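Local coordinates for protein superoxide dismutase [Cu-Zn] (Bacteroidetes bacterium GWA2_30_7, PDB 7B4P) that probably catalyses the dismutation of superoxide to molecular oxygen and hydrogen peroxide at a copper-zinc centre, at residues H48-H53 with G91-D96; I124-E129 with G138-R143. All coordinates share one frame; numbering follows the deposited sequence.

Interaction 1: H48-H53 with G91-D96; sequences HGFHIH and GNITAD. With CU (copper (II) ion), chain E.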
ATOM      1  N   HIS A  48      -7.779  -2.005 -20.471  1.00 79.11           N
ATOM      2  CA  HIS A  48      -7.321  -2.926 -19.398  1.00 78.37           C
ATOM      3  C   HIS A  48      -8.269  -2.827 -18.200  1.00 78.41           C
ATOM      4  O   HIS A  48      -8.599  -1.690 -17.807  1.00 78.04           O
ATOM      5  CB  HIS A  48      -5.879  -2.602 -18.996  1.00 76.69           C
ATOM      6  CG  HIS A  48      -4.865  -2.967 -20.027  1.00 77.42           C
ATOM      7  ND1 HIS A  48      -4.263  -4.210 -20.064  1.00 78.05           N
ATOM      8  CD2 HIS A  48      -4.333  -2.257 -21.045  1.00 77.95           C
ATOM      9  CE1 HIS A  48      -3.406  -4.251 -21.062  1.00 79.09           C
ATOM     10  NE2 HIS A  48      -3.430  -3.065 -21.681  1.00 79.12           N
ATOM     11  N   GLY A  49      -8.682  -3.976 -17.652  1.00 79.21           N
ATOM     12  CA  GLY A  49      -9.460  -4.070 -16.401  1.00 79.09           C
ATOM     13  C   GLY A  49      -8.771  -3.321 -15.274  1.00 76.50           C
ATOM     14  O   GLY A  49      -7.550  -3.499 -15.107  1.00 74.26           O
ATOM     15  N   PHE A  50      -9.533  -2.511 -14.537  1.00 76.80           N
ATOM     16  CA  PHE A  50      -9.043  -1.547 -13.519  1.00 75.36           C
ATOM     17  C   PHE A  50     -10.004  -1.594 -12.325  1.00 76.76           C
ATOM     18  O   PHE A  50     -11.125  -1.056 -12.442  1.00 78.91           O
ATOM     19  CB  PHE A  50      -8.939  -0.164 -14.168  1.00 74.92           C
ATOM     20  CG  PHE A  50      -8.234   0.900 -13.367  1.00 73.90           C
ATOM     21  CD1 PHE A  50      -6.877   0.806 -13.097  1.00 72.29           C
ATOM     22  CD2 PHE A  50      -8.916   2.027 -12.930  1.00 74.88           C
ATOM     23  CE1 PHE A  50      -6.228   1.798 -12.378  1.00 71.39           C
ATOM     24  CE2 PHE A  50      -8.266   3.015 -12.207  1.00 73.92           C
ATOM     25  CZ  PHE A  50      -6.923   2.900 -11.933  1.00 72.17           C
ATOM     26  N   HIS A  51      -9.599  -2.253 -11.233  1.00 76.08           N
ATOM     27  CA  HIS A  51     -10.475  -2.583 -10.076  1.00 77.48           C
ATOM     28  C   HIS A  51      -9.742  -2.373  -8.747  1.00 76.63           C
ATOM     29  O   HIS A  51      -8.498  -2.452  -8.730  1.00 73.91           O
ATOM     30  CB  HIS A  51     -10.968  -4.033 -10.161  1.00 79.23           C
ATOM     31  CG  HIS A  51     -11.537  -4.424 -11.483  1.00 79.87           C
ATOM     32  ND1 HIS A  51     -11.040  -5.487 -12.212  1.00 79.62           N
ATOM     33  CD2 HIS A  51     -12.555  -3.912 -12.205  1.00 81.37           C
ATOM     34  CE1 HIS A  51     -11.727  -5.611 -13.328  1.00 81.10           C
ATOM     35  NE2 HIS A  51     -12.662  -4.656 -13.348  1.00 82.16           N
ATOM     36  N   ILE A  52     -10.510  -2.134  -7.678  1.00 79.12           N
ATOM     37  CA  ILE A  52     -10.061  -2.246  -6.259  1.00 79.90           C
ATOM     38  C   ILE A  52     -10.417  -3.657  -5.772  1.00 82.40           C
ATOM     39  O   ILE A  52     -11.601  -4.030  -5.874  1.00 85.28           O
ATOM     40  CB  ILE A  52     -10.702  -1.148  -5.383  1.00 81.37           C
ATOM     41  CG1 ILE A  52     -10.307   0.257  -5.847  1.00 79.97           C
ATOM     42  CG2 ILE A  52     -10.374  -1.369  -3.913  1.00 82.51           C
ATOM     43  CD1 ILE A  52     -11.175   1.361  -5.286  1.00 82.03           C
ATOM     44  N   HIS A  53      -9.430  -4.412  -5.282  1.00 82.45           N
ATOM     45  CA  HIS A  53      -9.583  -5.807  -4.788  1.00 85.74           C
ATOM     46  C   HIS A  53      -9.568  -5.811  -3.254  1.00 87.67           C
ATOM     47  O   HIS A  53      -8.980  -4.886  -2.671  1.00 85.81           O
ATOM     48  CB  HIS A  53      -8.512  -6.710  -5.416  1.00 84.98           C
ATOM     49  CG  HIS A  53      -8.755  -7.013  -6.856  1.00 85.20           C
ATOM     50  ND1 HIS A  53      -8.845  -8.305  -7.333  1.00 87.02           N
ATOM     51  CD2 HIS A  53      -8.940  -6.201  -7.921  1.00 83.80           C
ATOM     52  CE1 HIS A  53      -9.064  -8.277  -8.630  1.00 86.93           C
ATOM     53  NE2 HIS A  53      -9.129  -6.998  -9.017  1.00 84.75           N
ATOM     54  N   GLY A  91     -14.101   0.248 -13.745  1.00 94.23           N
ATOM     55  CA  GLY A  91     -14.220   0.004 -15.196  1.00 93.92           C
ATOM     56  C   GLY A  91     -12.889  -0.372 -15.823  1.00 90.58           C
ATOM     57  O   GLY A  91     -12.204  -1.259 -15.278  1.00 89.37           O
ATOM     58  N   ASN A  92     -12.537   0.285 -16.932  1.00 89.11           N
ATOM     59  CA  ASN A  92     -11.298   0.028 -17.712  1.00 86.08           C
ATOM     60  C   ASN A  92     -10.415   1.277 -17.707  1.00 83.81           C
ATOM     61  O   ASN A  92     -10.953   2.392 -17.545  1.00 84.70           O
ATOM     62  CB  ASN A  92     -11.608  -0.378 -19.155  1.00 87.39           C
ATOM     63  CG  ASN A  92     -12.071  -1.812 -19.280  1.00 88.80           C
ATOM     64  OD1 ASN A  92     -11.371  -2.733 -18.866  1.00 87.73           O
ATOM     65  ND2 ASN A  92     -13.241  -2.013 -19.862  1.00 91.68           N
ATOM     66  N   ILE A  93      -9.105   1.075 -17.874  1.00 81.46           N
ATOM     67  CA  ILE A  93      -8.112   2.139 -18.205  1.00 79.80           C
ATOM     68  C   ILE A  93      -7.547   1.809 -19.591  1.00 79.27           C
ATOM     69  O   ILE A  93      -7.320   0.613 -19.865  1.00 78.65           O
ATOM     70  CB  ILE A  93      -7.024   2.266 -17.117  1.00 78.28           C
ATOM     71  CG1 ILE A  93      -6.189   3.534 -17.312  1.00 78.17           C
ATOM     72  CG2 ILE A  93      -6.146   1.020 -17.043  1.00 77.42           C
ATOM     73  CD1 ILE A  93      -5.403   3.949 -16.091  1.00 77.06           C
ATOM     74  N   THR A  94      -7.375   2.825 -20.440  1.00 79.27           N
ATOM     75  CA  THR A  94      -6.991   2.676 -21.867  1.00 80.27           C
ATOM     76  C   THR A  94      -5.550   3.158 -22.060  1.00 79.05           C
ATOM     77  O   THR A  94      -5.264   4.319 -21.710  1.00 78.47           O
ATOM     78  CB  THR A  94      -7.969   3.428 -22.776  1.00 82.87           C
ATOM     79  OG1 THR A  94      -9.287   2.994 -22.435  1.00 84.85           O
ATOM     80  CG2 THR A  94      -7.716   3.189 -24.249  1.00 84.45           C
ATOM     81  N   ALA A  95      -4.691   2.284 -22.594  1.00 78.62           N
ATOM     82  CA  ALA A  95      -3.283   2.574 -22.945  1.00 78.24           C
ATOM     83  C   ALA A  95      -3.202   2.923 -24.435  1.00 80.01           C
ATOM     84  O   ALA A  95      -3.856   2.232 -25.240  1.00 81.31           O
ATOM     85  CB  ALA A  95      -2.406   1.395 -22.606  1.00 77.85           C
ATOM     86  N   ASP A  96      -2.432   3.959 -24.775  1.00 80.27           N
ATOM     87  CA  ASP A  96      -2.213   4.426 -26.169  1.00 82.29           C
ATOM     88  C   ASP A  96      -1.160   3.525 -26.830  1.00 83.31           C
ATOM     89  O   ASP A  96      -0.717   2.551 -26.186  1.00 81.15           O
ATOM     90  CB  ASP A  96      -1.846   5.914 -26.198  1.00 83.20           C
ATOM     91  CG  ASP A  96      -0.569   6.275 -25.456  1.00 82.47           C
ATOM     92  OD1 ASP A  96       0.294   5.389 -25.302  1.00 82.36           O
ATOM     93  OD2 ASP A  96      -0.452   7.446 -25.033  1.00 82.83           O
TER
HETATM   94 CU    CU E 201      -9.794  -6.744 -10.951  1.00 90.29          CU
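His-48 and Ile-93 form a hydrogen-bonded antiparallel pair, closed by His-48 N to Ile-93 O at 2.7 Å and Ile-93 N to His-48 O at 2.8 Å, where two strands of the Greek-key β-barrel of copper-zinc superoxide dismutases lie side by side. Gly-49 and Asn-92 follow as a non-hydrogen-bonded pair, and Phe-50 N adds a third bond to Gly-91 O at 3.0 Å. The strand directions make an angle of 130°, so the pairing is strongly twisted and short: beyond Phe-50 no further backbone bond joins the two segments, and 48-53 continues to the copper ligands.

On the inner side, Phe-50 and Ile-93 meet. With CG anti to the backbone N (chi1 -170°), the phenyl ring lies so that Ile-93 CB sits over one face while CG2 comes 4.0 Å from ring atom CD1. Leu-103 and Ala-38 extend this apolar cluster from strands 101-107 and 33-41. His-48 lies on the same face as Ile-93, its CB 4.1 Å from Ile-93 CG2. Its ring bonds outside the pair, ND1 to His-126 O and NE2 to Ser-44 O, and these two carbonyl partners probably restrict its rotation.

Asn-92 OD1 comes 3.2 Å from Gly-49 N, at too poor an angle for a hydrogen bond, while ND2 donates to the carbonyl of Asp-130, the residue whose OD2 receives His-51 NE2. Replacing Asn-92 by an alanine removes the amide and would probably leave the Asp-130 carbonyl without this donor and its loop less firmly tied to strand 89-95. Strand 46-53 itself supplies two copper ligands, through different imidazole nitrogens: His-51 binds the ion through ND1 at 2.2 Å, and His-53 through NE2 at 2.1 Å.

Interaction 2: I124-E129 with G138-R143; sequences IVHKNE and GNAGAR. With CU (copper (II) ion), chain E.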
ATOM      1  N   ILE A 124      -5.699  -3.390  -8.881  1.00 73.32           N
ATOM      2  CA  ILE A 124      -5.252  -4.442  -9.842  1.00 73.96           C
ATOM      3  C   ILE A 124      -5.554  -3.965 -11.266  1.00 73.31           C
ATOM      4  O   ILE A 124      -6.712  -3.583 -11.532  1.00 74.06           O
ATOM      5  CB  ILE A 124      -5.926  -5.797  -9.539  1.00 76.69           C
ATOM      6  CG1 ILE A 124      -5.441  -6.396  -8.216  1.00 77.41           C
ATOM      7  CG2 ILE A 124      -5.744  -6.773 -10.694  1.00 77.67           C
ATOM      8  CD1 ILE A 124      -4.010  -6.888  -8.245  1.00 76.85           C
ATOM      9  N   VAL A 125      -4.543  -3.984 -12.137  1.00 72.36           N
ATOM     10  CA  VAL A 125      -4.690  -3.780 -13.607  1.00 72.24           C
ATOM     11  C   VAL A 125      -4.621  -5.161 -14.265  1.00 73.48           C
ATOM     12  O   VAL A 125      -3.703  -5.935 -13.920  1.00 72.45           O
ATOM     13  CB  VAL A 125      -3.620  -2.821 -14.160  1.00 71.26           C
ATOM     14  CG1 VAL A 125      -3.887  -2.473 -15.615  1.00 72.22           C
ATOM     15  CG2 VAL A 125      -3.515  -1.556 -13.322  1.00 70.32           C
ATOM     16  N   HIS A 126      -5.573  -5.459 -15.154  1.00 75.39           N
ATOM     17  CA  HIS A 126      -5.721  -6.777 -15.827  1.00 78.02           C
ATOM     18  C   HIS A 126      -5.096  -6.720 -17.225  1.00 78.48           C
ATOM     19  O   HIS A 126      -4.902  -5.603 -17.742  1.00 77.75           O
ATOM     20  CB  HIS A 126      -7.196  -7.194 -15.865  1.00 80.25           C
ATOM     21  CG  HIS A 126      -7.764  -7.488 -14.519  1.00 81.04           C
ATOM     22  ND1 HIS A 126      -7.770  -8.761 -13.983  1.00 82.88           N
ATOM     23  CD2 HIS A 126      -8.336  -6.684 -13.596  1.00 80.73           C
ATOM     24  CE1 HIS A 126      -8.326  -8.729 -12.788  1.00 83.57           C
ATOM     25  NE2 HIS A 126      -8.684  -7.467 -12.528  1.00 82.22           N
ATOM     26  N   LYS A 127      -4.797  -7.886 -17.800  1.00 80.37           N
ATOM     27  CA  LYS A 127      -4.186  -8.034 -19.148  1.00 81.37           C
ATOM     28  C   LYS A 127      -5.212  -7.650 -20.219  1.00 82.40           C
ATOM     29  O   LYS A 127      -4.839  -6.920 -21.155  1.00 82.37           O
ATOM     30  CB  LYS A 127      -3.702  -9.472 -19.354  1.00 83.85           C
ATOM     31  CG  LYS A 127      -3.003  -9.741 -20.678  1.00 85.71           C
ATOM     32  CD  LYS A 127      -2.423 -11.134 -20.770  1.00 88.52           C
ATOM     33  CE  LYS A 127      -1.395 -11.274 -21.872  1.00 90.27           C
ATOM     34  NZ  LYS A 127      -0.688 -12.573 -21.791  0.50 93.14           N
ATOM     35  N   ASN A 128      -6.450  -8.134 -20.082  1.00 83.86           N
ATOM     36  CA  ASN A 128      -7.532  -7.970 -21.089  1.00 85.52           C
ATOM     37  C   ASN A 128      -8.543  -6.928 -20.603  1.00 84.85           C
ATOM     38  O   ASN A 128      -8.439  -6.478 -19.445  1.00 82.13           O
ATOM     39  CB  ASN A 128      -8.231  -9.298 -21.390  1.00 88.57           C
ATOM     40  CG  ASN A 128      -7.265 -10.393 -21.788  1.00 89.88           C
ATOM     41  OD1 ASN A 128      -6.293 -10.143 -22.498  1.00 89.27           O
ATOM     42  ND2 ASN A 128      -7.528 -11.609 -21.339  1.00 92.15           N
ATOM     43  N   GLU A 129      -9.481  -6.570 -21.481  1.00 87.51           N
ATOM     44  CA  GLU A 129     -10.576  -5.598 -21.228  1.00 88.32           C
ATOM     45  C   GLU A 129     -11.587  -6.215 -20.254  1.00 89.97           C
ATOM     46  O   GLU A 129     -11.852  -7.430 -20.365  1.00 92.45           O
ATOM     47  CB  GLU A 129     -11.241  -5.226 -22.555  1.00 90.93           C
ATOM     48  CG  GLU A 129     -12.351  -4.197 -22.432  1.00 92.29           C
ATOM     49  CD  GLU A 129     -13.022  -3.841 -23.747  1.00 95.49           C
ATOM     50  OE1 GLU A 129     -12.550  -4.318 -24.800  1.00 97.05           O
ATOM     51  OE2 GLU A 129     -14.015  -3.087 -23.720  1.00 97.59           O
ATOM     52  N   GLY A 138     -15.729  -9.893 -15.250  1.00101.99           N
ATOM     53  CA  GLY A 138     -15.853  -9.184 -16.539  1.00100.80           C
ATOM     54  C   GLY A 138     -14.895  -9.741 -17.580  1.00 99.46           C
ATOM     55  O   GLY A 138     -14.645  -9.045 -18.581  1.00 97.97           O
ATOM     56  N   ASN A 139     -14.375 -10.954 -17.346  1.00100.52           N
ATOM     57  CA  ASN A 139     -13.469 -11.707 -18.256  1.00100.11           C
ATOM     58  C   ASN A 139     -12.197 -10.884 -18.513  1.00 95.45           C
ATOM     59  O   ASN A 139     -11.661 -10.962 -19.635  1.00 95.40           O
ATOM     60  CB  ASN A 139     -14.188 -12.093 -19.554  1.00103.34           C
ATOM     61  CG  ASN A 139     -13.531 -13.239 -20.295  1.00105.07           C
ATOM     62  OD1 ASN A 139     -12.724 -13.973 -19.732  1.00105.00           O
ATOM     63  ND2 ASN A 139     -13.876 -13.407 -21.560  1.00107.20           N
ATOM     64  N   ALA A 140     -11.728 -10.145 -17.501  1.00 91.98           N
ATOM     65  CA  ALA A 140     -10.538  -9.263 -17.569  1.00 87.97           C
ATOM     66  C   ALA A 140      -9.259 -10.107 -17.660  1.00 87.38           C
ATOM     67  O   ALA A 140      -8.266  -9.615 -18.226  1.00 86.18           O
ATOM     68  CB  ALA A 140     -10.508  -8.343 -16.373  1.00 85.67           C
ATOM     69  N   GLY A 141      -9.282 -11.323 -17.108  1.00 89.41           N
ATOM     70  CA  GLY A 141      -8.176 -12.295 -17.193  1.00 89.86           C
ATOM     71  C   GLY A 141      -7.059 -11.988 -16.206  1.00 87.08           C
ATOM     72  O   GLY A 141      -7.354 -11.471 -15.109  1.00 85.45           O
ATOM     73  N   ALA A 142      -5.816 -12.293 -16.598  1.00 86.30           N
ATOM     74  CA  ALA A 142      -4.599 -12.256 -15.751  1.00 84.22           C
ATOM     75  C   ALA A 142      -4.349 -10.836 -15.233  1.00 80.53           C
ATOM     76  O   ALA A 142      -4.781  -9.868 -15.889  1.00 79.39           O
ATOM     77  CB  ALA A 142      -3.414 -12.765 -16.536  1.00 85.17           C
ATOM     78  N   ARG A 143      -3.655 -10.735 -14.098  1.00 78.98           N
ATOM     79  CA  ARG A 143      -3.305  -9.460 -13.417  1.00 75.89           C
ATOM     80  C   ARG A 143      -1.875  -9.074 -13.808  1.00 74.34           C
ATOM     81  O   ARG A 143      -0.975  -9.910 -13.632  1.00 74.88           O
ATOM     82  CB  ARG A 143      -3.480  -9.624 -11.903  1.00 76.08           C
ATOM     83  CG  ARG A 143      -4.839 -10.190 -11.516  1.00 78.29           C
ATOM     84  CD  ARG A 143      -4.990 -10.523 -10.047  1.00 79.36           C
ATOM     85  NE  ARG A 143      -6.309 -11.088  -9.788  1.00 81.99           N
ATOM     86  CZ  ARG A 143      -6.813 -11.336  -8.584  1.00 83.38           C
ATOM     87  NH1 ARG A 143      -6.110 -11.073  -7.494  1.00 82.42           N
ATOM     88  NH2 ARG A 143      -8.026 -11.849  -8.475  1.00 86.33           N
TER
HETATM   89 CU    CU E 201      -9.794  -6.744 -10.951  1.00 90.29          CU
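His-126, touched from across by Ala-140 and Gly-141, binds the copper ion through NE2 at 2.1 Å and completes the three-histidine set with His-51 and His-53. Its other nitrogen, ND1, donates to Gly-141 O at 3.0 Å. The oxygen lies close to the imidazole plane and the N-H points fairly straight at it (158°), although ND1 stands well above the plane of the accepting carbonyl. One ring end is thus committed to metal and the other to backbone, an arrangement that limits rotation of the imidazole.

The faces are covered too. Ala-140 CB makes a CH-π contact, 3.8 Å from the centroid of the His-126 ring, and Ile-124 CG2 lies over the opposite face toward its rim. That same methyl meets Arg-143 CG at 3.6 Å, and the two side chains cross obliquely. Arg-143, extended from CG to NE, reaches onward to Gly-63 O through NH1, with a weak bond from NH2 to Gly-67 O.

Further out, main-chain bonds hold the two segments together: Lys-127 N to Ala-142 O at 2.8 Å and Asn-128 N to Ala-140 O at 3.0 Å. They fix the turn that presents the Gly-141 carbonyl, whose residue has the positive phi that glycine favours. His-126 and Arg-143 then form a non-hydrogen-bonded antiparallel pair as the returning chain enters its strand.

A copper histidine whose ND1 donates to a loop carbonyl, with an arginine beside it, is characteristic of the active site of copper-zinc superoxide dismutases, where such an arginine is thought to guide the anionic substrate.

Overall arrangement
After three earlier strands, strand 46-53 opens interaction 1; 37 residues, nearly all of them loop, separate segment 48-53 from segment 91-96, which closes it. The chain then forms strand 101-107 and, after another loop, strand 122-126, from which interaction 2 opens; eight residues later segment 138-143 closes it and leads into strand 143-151. The two contacts follow in series, neither enclosing nor crossing the other. Interaction 1 joins strands 89-95 and 46-53, interaction 2 joins strand 122-126 to the loop that leads into 143-151, and the direct pairing of 46-53 with 122-126, with Gly-49 O 2.8 Å from His-126 N in a probable hydrogen bond, connects the two. Both converge on the same copper ion.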